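Local coordinates for protein xyloglucan-specific endo-beta-1,4-glucanase BoGH5A (PDB 3ZMR) that hydrolyses internal beta-1,4-glucosidic linkages in the backbone of xyloglucan, with retention of anomeric configuration, to release xyloglucan oligosaccharides, at residues 97-102 / 240-245; 290-293 / 298-301; 335-340 / 372-377; 354-359 / 420-425. All coordinates share one frame; numbering follows the deposited sequence.

Interaction 1: residues 97-102 / 240-245; sequences PAYDEY and MWKQIA
K242 reaches out from its helix to lie over one face of the Y99 ring and to meet the carboxylate of E101, so that a single lysine serves an aromatic and an acidic partner at once. Its CE sits 3.9 Å from the centroid of the Y99 ring and 15° off the ring normal, a CH-pi contact displaced somewhat toward the rim. The ammonium group follows in a cation-pi contact, with NZ of K242 4.2 Å from the same centroid. Beyond the ring, NZ of K242 donates to OE1 of E101 at 2.9 Å, completing a salt bridge in which the nitrogen approaches from above the carboxylate plane, 37° out of it.

The lysine owes this reach to its shape: CG stands anti to the backbone N (chi1 -176°) and the rest of the chain is extended. The tyrosine and lysine side chains run past each other in opposite directions, whereas E101, bent at chi2, crosses K242 at about a right angle. A type I beta turn from Y99 to Y102 brings the ring and carboxylate together. Further out, the hydroxyl of Y99 is hydrogen-bonded to E238 of the same helix as K242, and the carbonyl of E101 to R249. At this surface contact the loop leading from the BACON domain to the catalytic barrel packs on helix 227-248, one of the outer helices of the family 5 TIM barrel.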
loop_
_atom_site.group_PDB
_atom_site.type_symbol
_atom_site.label_atom_id
_atom_site.label_comp_id
_atom_site.label_asym_id
_atom_site.label_seq_id
_atom_site.Cartn_x
_atom_site.Cartn_y
_atom_site.Cartn_z
ATOM N N PRO A 97 18.100 -4.411 7.150
ATOM C CA PRO A 97 19.288 -4.937 6.437
ATOM C C PRO A 97 20.463 -3.971 6.465
ATOM O O PRO A 97 20.257 -2.780 6.552
ATOM C CB PRO A 97 18.797 -5.110 4.991
ATOM C CG PRO A 97 17.306 -5.128 5.073
ATOM C CD PRO A 97 16.923 -4.315 6.266
ATOM N N ALA A 98 21.682 -4.509 6.395
ATOM C CA ALA A 98 22.893 -3.694 6.407
ATOM C C ALA A 98 23.275 -3.321 4.987
ATOM O O ALA A 98 23.607 -4.225 4.190
ATOM C CB ALA A 98 24.024 -4.443 7.097
ATOM N N TYR A 99 23.216 -2.023 4.666
ATOM C CA TYR A 99 23.676 -1.516 3.333
ATOM C C TYR A 99 24.929 -0.676 3.463
ATOM O O TYR A 99 25.042 0.171 4.351
ATOM C CB TYR A 99 22.655 -0.627 2.598
ATOM C CG TYR A 99 21.404 -1.291 2.058
ATOM C CD1 TYR A 99 21.294 -2.649 1.910
ATOM C CD2 TYR A 99 20.302 -0.505 1.730
ATOM C CE1 TYR A 99 20.138 -3.218 1.408
ATOM C CE2 TYR A 99 19.148 -1.055 1.229
ATOM C CZ TYR A 99 19.049 -2.415 1.092
ATOM O OH TYR A 99 17.908 -2.996 0.574
ATOM N N ASP A 100 25.873 -0.897 2.555
ATOM C CA ASP A 100 27.114 -0.092 2.574
ATOM C C ASP A 100 26.854 1.426 2.427
ATOM O O ASP A 100 27.581 2.252 2.940
ATOM C CB ASP A 100 28.055 -0.542 1.458
ATOM C CG ASP A 100 28.635 -1.934 1.680
ATOM O OD1 ASP A 100 28.495 -2.500 2.784
ATOM O OD2 ASP A 100 29.244 -2.454 0.725
ATOM N N GLU A 101 25.757 1.752 1.747
ATOM C CA GLU A 101 25.380 3.109 1.431
ATOM C C GLU A 101 24.633 3.816 2.578
ATOM O O GLU A 101 24.329 5.017 2.483
ATOM C CB GLU A 101 24.474 3.127 0.180
ATOM C CG GLU A 101 25.103 2.574 -1.090
ATOM C CD GLU A 101 24.994 1.082 -1.283
ATOM O OE1 GLU A 101 24.608 0.325 -0.373
ATOM O OE2 GLU A 101 25.307 0.654 -2.421
ATOM N N TYR A 102 24.329 3.077 3.646
ATOM C CA TYR A 102 23.635 3.635 4.814
ATOM C C TYR A 102 24.302 4.903 5.333
ATOM O O TYR A 102 25.529 4.986 5.450
ATOM C CB TYR A 102 23.598 2.609 5.931
ATOM C CG TYR A 102 22.985 3.063 7.226
ATOM C CD1 TYR A 102 21.606 3.035 7.448
ATOM C CD2 TYR A 102 23.805 3.494 8.263
ATOM C CE1 TYR A 102 21.083 3.403 8.689
ATOM C CE2 TYR A 102 23.295 3.874 9.481
ATOM C CZ TYR A 102 21.941 3.849 9.685
ATOM O OH TYR A 102 21.452 4.189 10.922
ATOM N N MET A 240 15.245 -2.482 -6.928
ATOM C CA MET A 240 14.644 -1.299 -7.515
ATOM C C MET A 240 14.454 -0.221 -6.465
ATOM O O MET A 240 14.894 0.933 -6.637
ATOM C CB MET A 240 13.319 -1.651 -8.216
ATOM C CG MET A 240 13.508 -2.573 -9.430
ATOM S SD MET A 240 11.943 -2.998 -10.200
ATOM C CE MET A 240 11.536 -1.462 -11.009
ATOM N N TRP A 241 13.849 -0.594 -5.330
ATOM C CA TRP A 241 13.631 0.404 -4.270
ATOM C C TRP A 241 14.911 0.955 -3.643
ATOM O O TRP A 241 14.944 2.111 -3.213
ATOM C CB TRP A 241 12.676 -0.084 -3.167
ATOM C CG TRP A 241 11.258 0.285 -3.497
ATOM C CD1 TRP A 241 10.238 -0.561 -3.855
ATOM C CD2 TRP A 241 10.718 1.608 -3.545
ATOM N NE1 TRP A 241 9.108 0.165 -4.159
ATOM C CE2 TRP A 241 9.370 1.497 -3.993
ATOM C CE3 TRP A 241 11.252 2.885 -3.333
ATOM C CZ2 TRP A 241 8.548 2.613 -4.175
ATOM C CZ3 TRP A 241 10.418 3.981 -3.482
ATOM C CH2 TRP A 241 9.100 3.840 -3.918
ATOM N N LYS A 242 15.975 0.148 -3.618
ATOM C CA LYS A 242 17.235 0.656 -3.103
ATOM C C LYS A 242 17.702 1.876 -3.924
ATOM O O LYS A 242 18.139 2.913 -3.399
ATOM C CB LYS A 242 18.292 -0.439 -3.039
ATOM C CG LYS A 242 19.592 0.036 -2.424
ATOM C CD LYS A 242 20.576 -1.130 -2.277
ATOM C CE LYS A 242 21.876 -0.605 -1.692
ATOM N NZ LYS A 242 22.940 -1.633 -1.608
ATOM N N GLN A 243 17.604 1.741 -5.249
ATOM C CA GLN A 243 17.987 2.821 -6.136
ATOM C C GLN A 243 17.136 4.066 -5.980
ATOM O O GLN A 243 17.626 5.204 -5.934
ATOM C CB GLN A 243 17.912 2.381 -7.589
ATOM C CG GLN A 243 18.961 1.328 -7.927
ATOM C CD GLN A 243 18.709 0.745 -9.288
ATOM O OE1 GLN A 243 19.093 1.323 -10.315
ATOM N NE2 GLN A 243 18.040 -0.385 -9.308
ATOM N N ILE A 244 15.827 3.840 -5.956
ATOM C CA ILE A 244 14.898 4.970 -5.858
ATOM C C ILE A 244 15.058 5.684 -4.494
ATOM O O ILE A 244 15.157 6.927 -4.411
ATOM C CB ILE A 244 13.451 4.493 -6.024
ATOM C CG1 ILE A 244 13.240 3.818 -7.396
ATOM C CG2 ILE A 244 12.476 5.655 -5.820
ATOM C CD1 ILE A 244 12.062 2.867 -7.390
ATOM N N ALA A 245 15.126 4.875 -3.426
ATOM C CA ALA A 245 15.321 5.429 -2.081
ATOM C C ALA A 245 16.600 6.233 -1.980
ATOM O O ALA A 245 16.618 7.314 -1.393
ATOM C CB ALA A 245 15.305 4.305 -1.057
#

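Interaction 2: residues 290-293 / 298-301; sequences NTVR and RNHY
R293, V292 and N299 carry this contact, which closes the turn from helix 275-293 toward strand 304-307, an alpha-to-beta connection of the TIM barrel. R293 ends the helix and sends its side chain across to the carbonyls of 298-301. Its NH1 donates to O of N299 at 2.9 Å with an N-H...O angle of 158°. The acceptor lies almost in the guanidinium plane, only 4° out of it, although the donor is tilted from the plane of the carbonyl. The carbonyl O of H300 sits over one face of the guanidinium group, but the angle there is too poor for a hydrogen bond.

A bend at chi2 (-57°) turns the arginine chain toward these carbonyls, and its CD also packs against O of N299. The group has further partners: NE forms a salt bridge with D325, and NH1 also binds the carbonyl of R302. Held by several bonds, the guanidinium is probably well fixed in rotation.

V292 and N299 make the apolar part of the contact, their side chains crossing at about a right angle with CG1 of V292 3.8 Å from CB of N299. The amide of N299 looks elsewhere, to R302, T295 and A245. Apart from the guanidinium, a water links the two segments: it donates to the backbone O of R293 at 2.8 Å and meets ND1 of H300 at 2.8 Å, in the plane of the imidazole.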
loop_
_atom_site.group_PDB
_atom_site.type_symbol
_atom_site.label_atom_id
_atom_site.label_comp_id
_atom_site.label_asym_id
_atom_site.label_seq_id
_atom_site.Cartn_x
_atom_site.Cartn_y
_atom_site.Cartn_z
ATOM N N ASN A 290 11.768 -2.465 4.643
ATOM C CA ASN A 290 13.140 -2.848 4.989
ATOM C C ASN A 290 14.158 -2.083 4.143
ATOM O O ASN A 290 15.132 -1.568 4.645
ATOM C CB ASN A 290 13.380 -4.341 4.753
ATOM C CG ASN A 290 12.662 -5.230 5.727
ATOM O OD1 ASN A 290 12.110 -4.781 6.749
ATOM N ND2 ASN A 290 12.680 -6.536 5.411
ATOM N N THR A 291 13.911 -2.068 2.832
ATOM C CA THR A 291 14.825 -1.486 1.863
ATOM C C THR A 291 14.982 0.029 2.070
ATOM O O THR A 291 16.082 0.544 2.106
ATOM C CB THR A 291 14.334 -1.793 0.416
ATOM O OG1 THR A 291 14.229 -3.217 0.217
ATOM C CG2 THR A 291 15.242 -1.162 -0.651
ATOM N N VAL A 292 13.848 0.728 2.233
ATOM C CA VAL A 292 13.906 2.174 2.429
ATOM C C VAL A 292 14.633 2.499 3.738
ATOM O O VAL A 292 15.533 3.341 3.774
ATOM C CB VAL A 292 12.497 2.799 2.404
ATOM C CG1 VAL A 292 12.540 4.285 2.765
ATOM C CG2 VAL A 292 11.856 2.582 1.029
ATOM N N ARG A 293 14.236 1.811 4.803
ATOM C CA ARG A 293 14.833 2.110 6.127
ATOM C C ARG A 293 16.343 1.806 6.171
ATOM O O ARG A 293 17.094 2.515 6.837
ATOM C CB ARG A 293 14.110 1.367 7.247
ATOM C CG ARG A 293 12.630 1.733 7.420
ATOM C CD ARG A 293 12.341 3.218 7.666
ATOM N NE ARG A 293 10.920 3.393 7.973
ATOM C CZ ARG A 293 10.159 4.429 7.620
ATOM N NH1 ARG A 293 10.677 5.424 6.907
ATOM N NH2 ARG A 293 8.881 4.449 7.939
ATOM N N ARG A 298 17.250 10.716 5.937
ATOM C CA ARG A 298 15.842 11.100 6.109
ATOM C C ARG A 298 14.886 9.926 5.828
ATOM O O ARG A 298 13.721 9.952 6.249
ATOM C CB ARG A 298 15.516 12.271 5.203
ATOM C CG ARG A 298 16.178 13.581 5.624
ATOM C CD ARG A 298 15.861 14.621 4.584
ATOM N NE ARG A 298 16.469 15.940 4.717
ATOM C CZ ARG A 298 17.711 16.248 4.406
ATOM N NH1 ARG A 298 18.613 15.319 4.070
ATOM N NH2 ARG A 298 18.063 17.544 4.451
ATOM N N ASN A 299 15.363 8.919 5.092
ATOM C CA ASN A 299 14.559 7.736 4.812
ATOM C C ASN A 299 14.277 6.895 6.061
ATOM O O ASN A 299 13.399 6.063 6.077
ATOM C CB ASN A 299 15.192 6.856 3.747
ATOM C CG ASN A 299 15.101 7.460 2.352
ATOM O OD1 ASN A 299 14.297 8.362 2.069
ATOM N ND2 ASN A 299 15.912 6.949 1.475
ATOM N N HIS A 300 15.015 7.137 7.126
ATOM C CA HIS A 300 14.700 6.536 8.428
ATOM C C HIS A 300 13.333 6.990 8.935
ATOM O O HIS A 300 12.609 6.211 9.526
ATOM C CB HIS A 300 15.791 6.915 9.438
ATOM C CG HIS A 300 15.601 6.330 10.807
ATOM N ND1 HIS A 300 15.959 5.041 11.097
ATOM C CD2 HIS A 300 15.063 6.837 11.944
ATOM C CE1 HIS A 300 15.706 4.786 12.371
ATOM N NE2 HIS A 300 15.152 5.854 12.905
ATOM N N TYR A 301 12.988 8.244 8.635
ATOM C CA TYR A 301 11.803 8.915 9.155
ATOM C C TYR A 301 10.667 9.109 8.144
ATOM O O TYR A 301 9.571 9.551 8.524
ATOM C CB TYR A 301 12.195 10.301 9.664
ATOM C CG TYR A 301 13.125 10.292 10.859
ATOM C CD1 TYR A 301 12.665 9.912 12.135
ATOM C CD2 TYR A 301 14.458 10.666 10.742
ATOM C CE1 TYR A 301 13.484 9.932 13.255
ATOM C CE2 TYR A 301 15.282 10.681 11.857
ATOM C CZ TYR A 301 14.783 10.299 13.089
ATOM O OH TYR A 301 15.612 10.324 14.180
HETATM O O HOH W 1 17.514 3.576 9.351
#

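Interaction 3: residues 335-340 / 372-377; sequences CHYYDP and GDIEAT. With BGC (beta-D-glucopyranose), chain C; GLC (alpha-D-glucopyranose), chain L.
The phenol ring of Y337 has the backbone N of D339 4.1 Å above one face, over its centre, while T377 and I374 approach it obliquely from the helix. CG2 of T377 lies 3.7 Å from CE1 of Y337. At the hydroxyl end, CG1 of I374 comes to 3.3 Å from OH of Y337, the two side chains crossing at about a right angle. With CG anti to the backbone N (chi1 -171°), the tyrosine spans the space between strand and helix.

A water joins the polar ends, 2.7 Å from OH of Y337 and 2.8 Å from OG1 of T377, and it donates to OD2 of D339 at 2.7 Å. In this TIM-barrel element, strand 331-337 and helix 371-379 run antiparallel: their short segments make an angle of 177° with axes 12.0 Å apart. The Y337 side chain lies between the two, also touching I393 and Y419.

The neighbouring residues serve the glycan pocket. H336 and Y338 lie obliquely to the bound glucose, modelled as alternative, superimposed alpha and beta anomers in one site. H336 is hydrogen-bonded to E262, probably the proton donor, and Y338 to E395, the probable nucleophile.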
loop_
_atom_site.group_PDB
_atom_site.type_symbol
_atom_site.label_atom_id
_atom_site.label_comp_id
_atom_site.label_asym_id
_atom_site.label_seq_id
_atom_site.Cartn_x
_atom_site.Cartn_y
_atom_site.Cartn_z
ATOM N N CYS A 335 -5.560 1.773 -0.184
ATOM C CA CYS A 335 -6.558 1.053 -0.952
ATOM C C CYS A 335 -6.965 1.920 -2.137
ATOM O O CYS A 335 -6.746 3.142 -2.137
ATOM C CB CYS A 335 -7.806 0.753 -0.126
ATOM S SG CYS A 335 -7.506 -0.298 1.328
ATOM N N HIS A 336 -7.551 1.279 -3.147
ATOM C CA HIS A 336 -8.185 1.978 -4.247
ATOM C C HIS A 336 -9.669 1.698 -4.172
ATOM O O HIS A 336 -10.082 0.706 -3.576
ATOM C CB HIS A 336 -7.582 1.550 -5.591
ATOM C CG HIS A 336 -6.126 1.848 -5.739
ATOM N ND1 HIS A 336 -5.358 1.352 -6.765
ATOM C CD2 HIS A 336 -5.302 2.619 -4.993
ATOM C CE1 HIS A 336 -4.120 1.794 -6.626
ATOM N NE2 HIS A 336 -4.059 2.550 -5.549
ATOM N N TYR A 337 -10.476 2.542 -4.804
ATOM C CA TYR A 337 -11.945 2.398 -4.662
ATOM C C TYR A 337 -12.618 2.812 -5.968
ATOM O O TYR A 337 -12.630 3.986 -6.330
ATOM C CB TYR A 337 -12.498 3.230 -3.496
ATOM C CG TYR A 337 -13.940 2.899 -3.222
ATOM C CD1 TYR A 337 -14.302 1.704 -2.607
ATOM C CD2 TYR A 337 -14.953 3.747 -3.653
ATOM C CE1 TYR A 337 -15.632 1.388 -2.411
ATOM C CE2 TYR A 337 -16.284 3.451 -3.453
ATOM C CZ TYR A 337 -16.619 2.261 -2.821
ATOM O OH TYR A 337 -17.942 1.937 -2.613
ATOM N N TYR A 338 -13.185 1.820 -6.632
ATOM C CA TYR A 338 -13.875 2.019 -7.920
ATOM C C TYR A 338 -15.282 1.396 -7.962
ATOM O O TYR A 338 -15.867 1.252 -9.029
ATOM C CB TYR A 338 -13.025 1.477 -9.056
ATOM C CG TYR A 338 -11.801 2.292 -9.402
ATOM C CD1 TYR A 338 -11.926 3.520 -10.026
ATOM C CD2 TYR A 338 -10.518 1.824 -9.129
ATOM C CE1 TYR A 338 -10.808 4.249 -10.394
ATOM C CE2 TYR A 338 -9.402 2.543 -9.496
ATOM C CZ TYR A 338 -9.544 3.752 -10.143
ATOM O OH TYR A 338 -8.454 4.481 -10.569
ATOM N N ASP A 339 -15.846 1.038 -6.811
ATOM C CA ASP A 339 -17.189 0.485 -6.794
ATOM C C ASP A 339 -18.187 1.612 -7.049
ATOM O O ASP A 339 -18.037 2.714 -6.537
ATOM C CB ASP A 339 -17.532 -0.166 -5.433
ATOM C CG ASP A 339 -16.638 -1.355 -5.079
ATOM O OD1 ASP A 339 -15.982 -1.929 -5.973
ATOM O OD2 ASP A 339 -16.643 -1.720 -3.873
ATOM N N PRO A 340 -19.263 1.336 -7.810
ATOM C CA PRO A 340 -19.501 0.131 -8.569
ATOM C C PRO A 340 -18.792 0.176 -9.922
ATOM O O PRO A 340 -18.865 1.187 -10.665
ATOM C CB PRO A 340 -21.023 0.140 -8.766
ATOM C CG PRO A 340 -21.414 1.578 -8.750
ATOM C CD PRO A 340 -20.328 2.337 -7.999
ATOM N N GLY A 372 -25.470 3.685 0.302
ATOM C CA GLY A 372 -25.309 2.856 1.477
ATOM C C GLY A 372 -24.104 1.913 1.353
ATOM O O GLY A 372 -23.368 1.690 2.308
ATOM N N ASP A 373 -23.919 1.331 0.177
ATOM C CA ASP A 373 -22.789 0.431 -0.067
ATOM C C ASP A 373 -21.438 1.154 0.047
ATOM O O ASP A 373 -20.486 0.616 0.622
ATOM C CB ASP A 373 -22.879 -0.245 -1.446
ATOM C CG ASP A 373 -23.867 -1.406 -1.496
ATOM O OD1 ASP A 373 -24.560 -1.717 -0.489
ATOM O OD2 ASP A 373 -23.961 -2.009 -2.602
ATOM N N ILE A 374 -21.375 2.363 -0.480
ATOM C CA ILE A 374 -20.157 3.171 -0.419
ATOM C C ILE A 374 -19.845 3.494 1.046
ATOM O O ILE A 374 -18.698 3.331 1.497
ATOM C CB ILE A 374 -20.271 4.474 -1.242
ATOM C CG1 ILE A 374 -20.400 4.132 -2.729
ATOM C CG2 ILE A 374 -19.082 5.373 -0.977
ATOM C CD1 ILE A 374 -20.664 5.348 -3.578
ATOM N N GLU A 375 -20.859 3.925 1.799
ATOM C CA GLU A 375 -20.672 4.207 3.241
ATOM C C GLU A 375 -20.210 2.968 3.998
ATOM O O GLU A 375 -19.318 3.049 4.839
ATOM C CB GLU A 375 -21.965 4.762 3.864
ATOM C CG GLU A 375 -21.909 5.037 5.371
ATOM C CD GLU A 375 -21.137 6.296 5.751
ATOM O OE1 GLU A 375 -19.882 6.254 5.776
ATOM O OE2 GLU A 375 -21.790 7.327 6.041
ATOM N N ALA A 376 -20.813 1.820 3.716
ATOM C CA ALA A 376 -20.438 0.589 4.428
ATOM C C ALA A 376 -18.996 0.207 4.138
ATOM O O ALA A 376 -18.222 -0.152 5.035
ATOM C CB ALA A 376 -21.364 -0.555 4.055
ATOM N N THR A 377 -18.616 0.236 2.869
ATOM C CA THR A 377 -17.259 -0.199 2.531
ATOM C C THR A 377 -16.187 0.770 3.054
ATOM O O THR A 377 -15.206 0.366 3.714
ATOM C CB THR A 377 -17.105 -0.359 1.017
ATOM O OG1 THR A 377 -18.008 -1.392 0.585
ATOM C CG2 THR A 377 -15.632 -0.682 0.643
HETATM C C2 BGC C . -4.655 0.899 -11.471
HETATM C C3 BGC C . -4.692 1.964 -12.579
HETATM C C4 BGC C . -5.883 1.789 -13.515
HETATM C C5 BGC C . -7.104 1.741 -12.585
HETATM C C6 BGC C . -8.392 1.652 -13.385
HETATM C C1 BGC C . -5.974 0.619 -10.735
HETATM O O2 BGC C . -3.667 1.266 -10.510
HETATM O O3 BGC C . -3.463 1.883 -13.332
HETATM O O4 BGC C . -5.904 2.855 -14.506
HETATM O O5 BGC C . -7.036 0.611 -11.692
HETATM O O6 BGC C . -8.214 0.606 -14.356
HETATM C C1 GLC L . -6.118 1.043 -10.947
HETATM C C2 GLC L . -4.730 1.071 -11.576
HETATM C C3 GLC L . -4.640 2.093 -12.711
HETATM C C4 GLC L . -5.782 1.789 -13.685
HETATM C C5 GLC L . -7.114 1.643 -12.935
HETATM C C6 GLC L . -8.312 1.360 -13.837
HETATM O O2 GLC L . -3.784 1.300 -10.565
HETATM O O3 GLC L . -3.331 2.100 -13.324
HETATM O O4 GLC L . -5.839 2.882 -14.561
HETATM O O5 GLC L . -7.016 0.642 -11.947
HETATM O O6 GLC L . -8.863 2.614 -14.191
HETATM O O HOH W 2 -18.350 -0.709 -2.092
#

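Interaction 4: residues 354-359 / 420-425; sequences SQWGAA and IEYVVK. With EDO (1,2-ethanediol), chain F.
One corner of an indole does nearly all the touching here: CH2 of W356, at the far end of the six-membered ring, meets the root of the Y422 side chain. It lies 3.6 Å from CB and 3.8 Å from CG of Y422, so the tryptophan presses where the phenol ring joins its backbone. The two rings form an oblique aromatic pair, with centroids 5.8 Å apart and planes at 44°, and the side chains cross at about a right angle.

The long indole lets backbones meet whose nearest CA atoms, those of W356 and I420, are 10.3 Å apart. It is directed across this gap with CG opposite the backbone N (chi1 178°). The indole N-H is used elsewhere: NE1 of W356 is hydrogen-bonded to the carbonyl of G369. Y419 meets the tryptophan edge-to-face, and I374 and E371 of helix 371-379 touch both W356 and Y422. At G357 phi is positive (99°), a conformation that calls for glycine, whose lack of a CB spares crowding against the preceding carbonyl O and CE3 of W356. At the start of 354-359, OG of S354 accepts a hydrogen bond of 2.8 Å from O1 of an ethanediol that probably came from the crystallisation liquor. Through W356, the long loop between helices 341-344 and 371-379 is packed against helix 406-429 on the outer helical layer of the TIM barrel.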
loop_
_atom_site.group_PDB
_atom_site.type_symbol
_atom_site.label_atom_id
_atom_site.label_comp_id
_atom_site.label_asym_id
_atom_site.label_seq_id
_atom_site.Cartn_x
_atom_site.Cartn_y
_atom_site.Cartn_z
ATOM N N SER A 354 -24.640 4.217 -16.889
ATOM C CA SER A 354 -24.282 5.612 -17.088
ATOM C C SER A 354 -24.656 6.520 -15.906
ATOM O O SER A 354 -24.222 7.676 -15.856
ATOM C CB SER A 354 -24.924 6.179 -18.381
ATOM O OG SER A 354 -26.334 6.118 -18.274
ATOM N N GLN A 355 -25.524 6.015 -15.011
ATOM C CA GLN A 355 -26.094 6.807 -13.935
ATOM C C GLN A 355 -25.710 6.219 -12.579
ATOM O O GLN A 355 -25.312 5.052 -12.472
ATOM C CB GLN A 355 -27.617 6.843 -14.029
ATOM C CG GLN A 355 -28.065 7.539 -15.309
ATOM C CD GLN A 355 -29.561 7.447 -15.553
ATOM O OE1 GLN A 355 -30.309 6.821 -14.794
ATOM N NE2 GLN A 355 -30.003 8.056 -16.636
ATOM N N TRP A 356 -25.843 7.061 -11.566
ATOM C CA TRP A 356 -25.487 6.701 -10.184
ATOM C C TRP A 356 -26.277 7.549 -9.189
ATOM O O TRP A 356 -26.449 8.748 -9.390
ATOM C CB TRP A 356 -23.961 6.931 -9.951
ATOM C CG TRP A 356 -23.611 6.600 -8.526
ATOM C CD1 TRP A 356 -23.273 5.346 -8.029
ATOM C CD2 TRP A 356 -23.690 7.470 -7.377
ATOM N NE1 TRP A 356 -23.129 5.398 -6.663
ATOM C CE2 TRP A 356 -23.371 6.681 -6.228
ATOM C CE3 TRP A 356 -23.993 8.835 -7.197
ATOM C CZ2 TRP A 356 -23.407 7.210 -4.923
ATOM C CZ3 TRP A 356 -24.000 9.353 -5.909
ATOM C CH2 TRP A 356 -23.678 8.540 -4.783
ATOM N N GLY A 357 -26.723 6.923 -8.101
ATOM C CA GLY A 357 -27.151 7.652 -6.918
ATOM C C GLY A 357 -28.657 7.830 -6.783
ATOM O O GLY A 357 -29.430 7.506 -7.678
ATOM N N ALA A 358 -29.045 8.366 -5.639
ATOM C CA ALA A 358 -30.476 8.497 -5.248
ATOM C C ALA A 358 -31.307 9.257 -6.285
ATOM O O ALA A 358 -32.441 8.874 -6.559
ATOM C CB ALA A 358 -30.599 9.157 -3.882
ATOM N N ALA A 359 -30.709 10.290 -6.881
ATOM C CA ALA A 359 -31.392 11.125 -7.888
ATOM C C ALA A 359 -31.837 10.324 -9.114
ATOM O O ALA A 359 -32.774 10.726 -9.820
ATOM C CB ALA A 359 -30.505 12.287 -8.308
ATOM N N ILE A 420 -18.675 11.538 -7.268
ATOM C CA ILE A 420 -17.429 12.137 -6.825
ATOM C C ILE A 420 -17.596 12.831 -5.491
ATOM O O ILE A 420 -16.814 12.604 -4.541
ATOM C CB ILE A 420 -16.850 13.116 -7.890
ATOM C CG1 ILE A 420 -16.325 12.334 -9.105
ATOM C CG2 ILE A 420 -15.726 13.966 -7.299
ATOM C CD1 ILE A 420 -16.027 13.181 -10.327
ATOM N N GLU A 421 -18.596 13.695 -5.383
ATOM C CA GLU A 421 -18.860 14.400 -4.136
ATOM C C GLU A 421 -19.123 13.413 -3.012
ATOM O O GLU A 421 -18.631 13.599 -1.897
ATOM C CB GLU A 421 -20.064 15.325 -4.300
ATOM C CG GLU A 421 -20.407 16.116 -3.048
ATOM C CD GLU A 421 -21.762 16.807 -3.105
ATOM O OE1 GLU A 421 -22.201 17.220 -4.213
ATOM O OE2 GLU A 421 -22.366 16.969 -2.020
ATOM N N TYR A 422 -19.893 12.373 -3.306
ATOM C CA TYR A 422 -20.315 11.408 -2.274
ATOM C C TYR A 422 -19.091 10.614 -1.776
ATOM O O TYR A 422 -18.888 10.424 -0.555
ATOM C CB TYR A 422 -21.415 10.447 -2.744
ATOM C CG TYR A 422 -22.046 9.718 -1.579
ATOM C CD1 TYR A 422 -23.031 10.324 -0.808
ATOM C CD2 TYR A 422 -21.599 8.461 -1.204
ATOM C CE1 TYR A 422 -23.556 9.675 0.289
ATOM C CE2 TYR A 422 -22.114 7.804 -0.117
ATOM C CZ TYR A 422 -23.091 8.409 0.631
ATOM O OH TYR A 422 -23.610 7.752 1.726
ATOM N N VAL A 423 -18.278 10.139 -2.698
ATOM C CA VAL A 423 -17.068 9.399 -2.306
ATOM C C VAL A 423 -16.161 10.292 -1.434
ATOM O O VAL A 423 -15.679 9.870 -0.380
ATOM C CB VAL A 423 -16.315 8.851 -3.522
ATOM C CG1 VAL A 423 -14.920 8.358 -3.127
ATOM C CG2 VAL A 423 -17.160 7.755 -4.155
ATOM N N VAL A 424 -15.923 11.505 -1.885
ATOM C CA VAL A 424 -15.058 12.457 -1.179
ATOM C C VAL A 424 -15.592 12.739 0.226
ATOM O O VAL A 424 -14.877 12.633 1.205
ATOM C CB VAL A 424 -14.781 13.749 -1.972
ATOM C CG1 VAL A 424 -14.041 14.791 -1.129
ATOM C CG2 VAL A 424 -13.957 13.402 -3.197
ATOM N N LYS A 425 -16.864 13.090 0.317
ATOM C CA LYS A 425 -17.472 13.371 1.643
ATOM C C LYS A 425 -17.377 12.152 2.550
ATOM O O LYS A 425 -17.152 12.296 3.763
ATOM C CB LYS A 425 -18.913 13.923 1.532
ATOM C CG LYS A 425 -20.070 12.959 1.635
ATOM C CD LYS A 425 -21.399 13.725 1.553
ATOM C CE LYS A 425 -22.601 12.822 1.757
ATOM N NZ LYS A 425 -23.882 13.534 1.455
HETATM C C1 EDO F . -26.534 5.533 -21.711
HETATM O O1 EDO F . -27.187 4.814 -20.650
HETATM C C2 EDO F . -27.415 5.547 -22.963
HETATM O O2 EDO F . -27.540 4.201 -23.431
#

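The four contacts fall into two pairs on opposite sides of the chain's centre. Interactions 1 and 2, with centres 9 Å apart, touch where helix 227-248 meets the loop after helix 275-293: O of A245 lies 3.0 Å from ND2 of N299, a probable hydrogen bond; the helices themselves pack through K242 and T291. Interactions 3 and 4, with centres 11 Å apart, share the packing of I374 against W356 and Y422, and their segments alternate. Interactions 1 and 3 lie about 37 Å apart between centres. Along the chain interaction 1 closes before interaction 2 opens, and both precede the others. One pair thus secures outer helices beside the BACON-to-barrel loop, while the other runs from glycan pocket to outer layer.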